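Local coordinates for ScaE cell-surface anchored scaffoldin protein (Ruminococcus flavefaciens, PDB 2ZF9) that anchors cellulosomal components to the bacterial cell surface, probably by binding dockerin modules through the type III cohesin module described here, at residues Ala60-Gln72 with Gln146-Thr160. Sequence-based numbering, arbitrary orientation.
Sequences AADKYAATGLHIQ and QVAYQSRTTNEDLFT
H70 projects from strand 66-72 into the loop that links strands 146-149 and 158-160, and its side chain meets that loop and the strand before it. With CG anti to the carbonyl carbon (chi1 -75°), H70 CB passes 3.9 Å from A148 O, and CG approaches R152 NH2, which sits over the centre of the ring. H70 ND1 gives a nearly straight, very short hydrogen bond to D157 OD1 (2.5 Å), the imidazole standing almost perpendicular to the carboxylate. CD2 also lies near R152 NH2. CE1 sits under the centre of the R152 guanidinium, which lies flat on the ring with the planes 17° apart, and NE2, also covered by R152 CZ, reaches a water at the ring edge. The other carboxylate oxygen, D157 OD2, takes R152 NE in a salt bridge and Q150 N from the opposite face of its plane. D157 thus contacts both layers of the stack, and its charge probably offsets that of the arginine. F111 of the adjoining strand also meets the imidazole.

Antiparallel pairing flanks this group: Q72 and Q146 exchange backbone bonds, and Q72 NE2 also donates to Q146 OE1 (3.0 Å) with the amides nearly coplanar. G68 pairs likewise with L158. Farther along, A65 N and A66 N both donate to T160 O, a classic beta bulge. Beside it the Y64 and F159 rings form an offset stack (centroids 4.6 Å apart), F159 CZ over the centre of the tyrosine, whose OH bonds to K122 O. In this cohesin beta sandwich, one strand thus pairs antiparallel with strands 142-149 and 158-160, and the His-carboxylate bond joins it to their connecting loop.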
loop_
_atom_site.group_PDB
_atom_site.type_symbol
_atom_site.label_atom_id
_atom_site.label_comp_id
_atom_site.label_asym_id
_atom_site.label_seq_id
_atom_site.Cartn_x
_atom_site.Cartn_y
_atom_site.Cartn_z
ATOM N N ALA A 60 -12.179 7.343 0.114
ATOM C CA ALA A 60 -11.497 8.622 -0.128
ATOM C C ALA A 60 -11.790 9.246 -1.503
ATOM O O ALA A 60 -11.106 10.195 -1.884
ATOM C CB ALA A 60 -9.994 8.427 0.030
ATOM N N ALA A 61 -12.770 8.714 -2.251
ATOM C CA ALA A 61 -12.997 9.168 -3.629
ATOM C C ALA A 61 -13.273 10.659 -3.640
ATOM O O ALA A 61 -14.022 11.149 -2.808
ATOM C CB ALA A 61 -14.154 8.399 -4.269
ATOM N N ASP A 62 -12.646 11.366 -4.581
ATOM C CA ASP A 62 -12.750 12.817 -4.749
ATOM C C ASP A 62 -12.222 13.642 -3.591
ATOM O O ASP A 62 -12.481 14.838 -3.515
ATOM C CB ASP A 62 -14.185 13.239 -5.135
ATOM C CG ASP A 62 -14.697 12.461 -6.337
ATOM O OD1 ASP A 62 -13.930 12.314 -7.312
ATOM O OD2 ASP A 62 -15.846 11.979 -6.291
ATOM N N LYS A 63 -11.440 13.021 -2.706
ATOM C CA LYS A 63 -10.938 13.755 -1.520
ATOM C C LYS A 63 -9.420 13.835 -1.409
ATOM O O LYS A 63 -8.887 14.471 -0.479
ATOM C CB LYS A 63 -11.431 13.066 -0.238
ATOM C CG LYS A 63 -12.950 12.927 -0.121
ATOM C CD LYS A 63 -13.626 14.277 -0.154
ATOM C CE LYS A 63 -15.151 14.120 0.034
ATOM N NZ LYS A 63 -15.725 15.510 0.074
ATOM N N TYR A 64 -8.715 13.158 -2.296
ATOM C CA TYR A 64 -7.260 13.144 -2.209
ATOM C C TYR A 64 -6.608 13.284 -3.568
ATOM O O TYR A 64 -7.277 13.166 -4.617
ATOM C CB TYR A 64 -6.784 11.849 -1.481
ATOM C CG TYR A 64 -6.840 10.619 -2.391
ATOM C CD1 TYR A 64 -8.042 9.923 -2.590
ATOM C CD2 TYR A 64 -5.706 10.170 -3.061
ATOM C CE1 TYR A 64 -8.084 8.808 -3.438
ATOM C CE2 TYR A 64 -5.748 9.060 -3.923
ATOM C CZ TYR A 64 -6.949 8.399 -4.110
ATOM O OH TYR A 64 -7.022 7.322 -4.948
ATOM N N ALA A 65 -5.293 13.525 -3.541
ATOM C CA ALA A 65 -4.465 13.547 -4.752
ATOM C C ALA A 65 -2.999 13.200 -4.470
ATOM O O ALA A 65 -2.380 12.505 -5.280
ATOM C CB ALA A 65 -4.504 14.925 -5.412
ATOM N N ALA A 66 -2.435 13.785 -3.407
ATOM C CA ALA A 66 -0.994 13.682 -3.134
ATOM C C ALA A 66 -0.771 12.448 -2.254
ATOM O O ALA A 66 -1.272 12.408 -1.128
ATOM C CB ALA A 66 -0.515 14.901 -2.413
ATOM N N THR A 67 -0.042 11.450 -2.762
ATOM C CA THR A 67 0.266 10.240 -1.969
ATOM C C THR A 67 1.750 9.928 -2.089
ATOM O O THR A 67 2.420 10.287 -3.090
ATOM C CB THR A 67 -0.537 8.963 -2.391
ATOM O OG1 THR A 67 -0.077 8.491 -3.669
ATOM C CG2 THR A 67 -2.048 9.234 -2.447
ATOM N N GLY A 68 2.270 9.298 -1.053
ATOM C CA GLY A 68 3.659 8.815 -1.062
ATOM C C GLY A 68 3.549 7.586 -0.182
ATOM O O GLY A 68 3.233 7.696 1.019
ATOM N N LEU A 69 3.723 6.410 -0.773
ATOM C CA LEU A 69 3.424 5.179 -0.039
ATOM C C LEU A 69 4.518 4.164 -0.239
ATOM O O LEU A 69 4.798 3.774 -1.385
ATOM C CB LEU A 69 2.075 4.621 -0.456
ATOM C CG LEU A 69 0.854 5.514 -0.164
ATOM C CD1 LEU A 69 -0.358 4.927 -0.870
ATOM C CD2 LEU A 69 0.568 5.606 1.346
ATOM N N HIS A 70 5.153 3.757 0.866
ATOM C CA HIS A 70 6.195 2.746 0.798
ATOM C C HIS A 70 5.585 1.391 1.087
ATOM O O HIS A 70 4.889 1.207 2.084
ATOM C CB HIS A 70 7.296 3.014 1.825
ATOM C CG HIS A 70 8.204 4.143 1.452
ATOM N ND1 HIS A 70 7.968 5.443 1.837
ATOM C CD2 HIS A 70 9.376 4.158 0.766
ATOM C CE1 HIS A 70 8.943 6.220 1.396
ATOM N NE2 HIS A 70 9.818 5.460 0.748
ATOM N N ILE A 71 5.847 0.430 0.214
ATOM C CA ILE A 71 5.329 -0.904 0.436
ATOM C C ILE A 71 6.530 -1.783 0.745
ATOM O O ILE A 71 7.503 -1.778 -0.001
ATOM C CB ILE A 71 4.593 -1.415 -0.847
ATOM C CG1 ILE A 71 3.357 -0.526 -1.080
ATOM C CG2 ILE A 71 4.213 -2.921 -0.723
ATOM C CD1 ILE A 71 2.734 -0.737 -2.411
ATOM N N GLN A 72 6.468 -2.512 1.850
ATOM C CA GLN A 72 7.575 -3.402 2.196
ATOM C C GLN A 72 7.026 -4.817 2.332
ATOM O O GLN A 72 5.836 -4.992 2.626
ATOM C CB GLN A 72 8.254 -2.973 3.500
ATOM C CG GLN A 72 7.363 -3.044 4.693
ATOM C CD GLN A 72 8.055 -2.565 5.952
ATOM O OE1 GLN A 72 9.035 -1.788 5.898
ATOM N NE2 GLN A 72 7.540 -3.001 7.096
ATOM N N GLN A 146 3.144 -5.030 3.373
ATOM C CA GLN A 146 2.754 -3.981 4.287
ATOM C C GLN A 146 2.985 -2.576 3.726
ATOM O O GLN A 146 3.994 -2.305 3.067
ATOM C CB GLN A 146 3.564 -4.105 5.582
ATOM C CG GLN A 146 3.341 -5.405 6.329
ATOM C CD GLN A 146 4.201 -5.491 7.593
ATOM O OE1 GLN A 146 5.345 -5.023 7.625
ATOM N NE2 GLN A 146 3.651 -6.092 8.618
ATOM N N VAL A 147 2.075 -1.669 4.068
ATOM C CA VAL A 147 2.382 -0.230 3.999
ATOM C C VAL A 147 3.171 0.151 5.234
ATOM O O VAL A 147 2.777 -0.189 6.340
ATOM C CB VAL A 147 1.091 0.641 3.976
ATOM C CG1 VAL A 147 1.483 2.178 3.986
ATOM C CG2 VAL A 147 0.236 0.285 2.719
ATOM N N ALA A 148 4.281 0.857 5.045
ATOM C CA ALA A 148 5.145 1.253 6.159
ATOM C C ALA A 148 5.258 2.781 6.189
ATOM O O ALA A 148 5.251 3.405 5.140
ATOM C CB ALA A 148 6.550 0.632 5.971
ATOM N N TYR A 149 5.429 3.359 7.380
ATOM C CA TYR A 149 5.545 4.800 7.565
ATOM C C TYR A 149 6.884 5.098 8.246
ATOM O O TYR A 149 7.283 4.410 9.183
ATOM C CB TYR A 149 4.384 5.367 8.468
ATOM C CG TYR A 149 4.547 6.861 8.667
ATOM C CD1 TYR A 149 4.154 7.738 7.677
ATOM C CD2 TYR A 149 5.146 7.396 9.818
ATOM C CE1 TYR A 149 4.356 9.103 7.779
ATOM C CE2 TYR A 149 5.354 8.785 9.933
ATOM C CZ TYR A 149 4.961 9.626 8.881
ATOM O OH TYR A 149 5.106 10.997 8.951
ATOM N N GLN A 150 7.563 6.154 7.814
ATOM C CA GLN A 150 8.495 6.831 8.721
ATOM C C GLN A 150 8.624 8.303 8.402
ATOM O O GLN A 150 8.229 8.718 7.334
ATOM C CB GLN A 150 9.860 6.165 8.745
ATOM C CG GLN A 150 10.658 6.267 7.492
ATOM C CD GLN A 150 11.544 5.047 7.338
ATOM O OE1 GLN A 150 11.090 3.920 7.519
ATOM N NE2 GLN A 150 12.816 5.266 7.020
ATOM N N SER A 151 9.200 9.070 9.339
ATOM C CA SER A 151 9.434 10.503 9.142
ATOM C C SER A 151 10.544 10.654 8.115
ATOM O O SER A 151 11.593 10.044 8.250
ATOM C CB SER A 151 9.883 11.169 10.462
ATOM O OG SER A 151 9.817 12.602 10.400
ATOM N N ARG A 152 10.319 11.463 7.088
ATOM C CA ARG A 152 11.306 11.616 6.014
ATOM C C ARG A 152 11.356 13.064 5.563
ATOM O O ARG A 152 10.364 13.807 5.706
ATOM C CB ARG A 152 10.928 10.750 4.795
ATOM C CG ARG A 152 10.696 9.279 5.119
ATOM C CD ARG A 152 10.008 8.571 3.951
ATOM N NE ARG A 152 9.841 7.138 4.184
ATOM C CZ ARG A 152 10.780 6.230 3.908
ATOM N NH1 ARG A 152 11.944 6.621 3.391
ATOM N NH2 ARG A 152 10.548 4.937 4.131
ATOM N N THR A 153 12.489 13.457 4.978
ATOM C CA THR A 153 12.583 14.764 4.336
ATOM C C THR A 153 12.375 14.695 2.833
ATOM O O THR A 153 12.028 15.703 2.226
ATOM C CB THR A 153 13.907 15.523 4.673
ATOM O OG1 THR A 153 15.023 14.885 4.044
ATOM C CG2 THR A 153 14.127 15.551 6.161
ATOM N N THR A 154 12.585 13.524 2.225
ATOM C CA THR A 154 12.335 13.336 0.809
ATOM C C THR A 154 11.557 12.030 0.670
ATOM O O THR A 154 11.592 11.182 1.566
ATOM C CB THR A 154 13.649 13.213 -0.024
ATOM O OG1 THR A 154 14.360 12.050 0.409
ATOM C CG2 THR A 154 14.568 14.441 0.152
ATOM N N ASN A 155 10.856 11.870 -0.456
ATOM C CA ASN A 155 9.934 10.743 -0.652
ATOM C C ASN A 155 9.068 10.527 0.585
ATOM O O ASN A 155 8.938 9.398 1.083
ATOM C CB ASN A 155 10.693 9.475 -1.039
ATOM C CG ASN A 155 11.464 9.633 -2.369
ATOM O OD1 ASN A 155 11.114 10.464 -3.222
ATOM N ND2 ASN A 155 12.519 8.838 -2.533
ATOM N N GLU A 156 8.500 11.624 1.102
ATOM C CA GLU A 156 7.687 11.531 2.300
ATOM C C GLU A 156 6.513 10.593 2.136
ATOM O O GLU A 156 5.941 10.480 1.029
ATOM C CB GLU A 156 7.127 12.897 2.671
ATOM C CG GLU A 156 8.135 13.874 3.251
ATOM C CD GLU A 156 7.484 15.245 3.385
ATOM O OE1 GLU A 156 7.021 15.584 4.495
ATOM O OE2 GLU A 156 7.340 15.930 2.351
ATOM N N ASP A 157 6.130 9.966 3.254
ATOM C CA ASP A 157 4.910 9.204 3.318
ATOM C C ASP A 157 3.732 10.160 3.505
ATOM O O ASP A 157 3.679 10.955 4.469
ATOM C CB ASP A 157 4.975 8.170 4.439
ATOM C CG ASP A 157 6.071 7.106 4.203
ATOM O OD1 ASP A 157 6.091 6.475 3.119
ATOM O OD2 ASP A 157 6.897 6.910 5.126
ATOM N N LEU A 158 2.806 10.105 2.562
ATOM C CA LEU A 158 1.745 11.098 2.468
ATOM C C LEU A 158 0.457 10.449 1.977
ATOM O O LEU A 158 0.485 9.501 1.195
ATOM C CB LEU A 158 2.089 12.203 1.452
ATOM C CG LEU A 158 3.268 13.143 1.696
ATOM C CD1 LEU A 158 3.392 14.054 0.494
ATOM C CD2 LEU A 158 3.090 13.960 2.994
ATOM N N PHE A 159 -0.672 10.971 2.451
ATOM C CA PHE A 159 -1.946 10.613 1.847
ATOM C C PHE A 159 -2.896 11.760 2.132
ATOM O O PHE A 159 -3.469 11.830 3.224
ATOM C CB PHE A 159 -2.529 9.303 2.389
ATOM C CG PHE A 159 -3.669 8.806 1.541
ATOM C CD1 PHE A 159 -3.436 7.897 0.536
ATOM C CD2 PHE A 159 -4.959 9.313 1.703
ATOM C CE1 PHE A 159 -4.483 7.477 -0.329
ATOM C CE2 PHE A 159 -6.006 8.874 0.862
ATOM C CZ PHE A 159 -5.745 7.973 -0.162
ATOM N N THR A 160 -3.041 12.672 1.177
ATOM C CA THR A 160 -3.580 13.996 1.518
ATOM C C THR A 160 -4.137 14.657 0.267
ATOM O O THR A 160 -4.156 14.031 -0.795
ATOM C CB THR A 160 -2.507 14.905 2.249
ATOM O OG1 THR A 160 -3.152 16.014 2.883
ATOM C CG2 THR A 160 -1.359 15.375 1.314
HETATM O O HOH W 1 3.917 4.741 3.259
HETATM O O HOH W 2 12.097 6.028 -0.708
#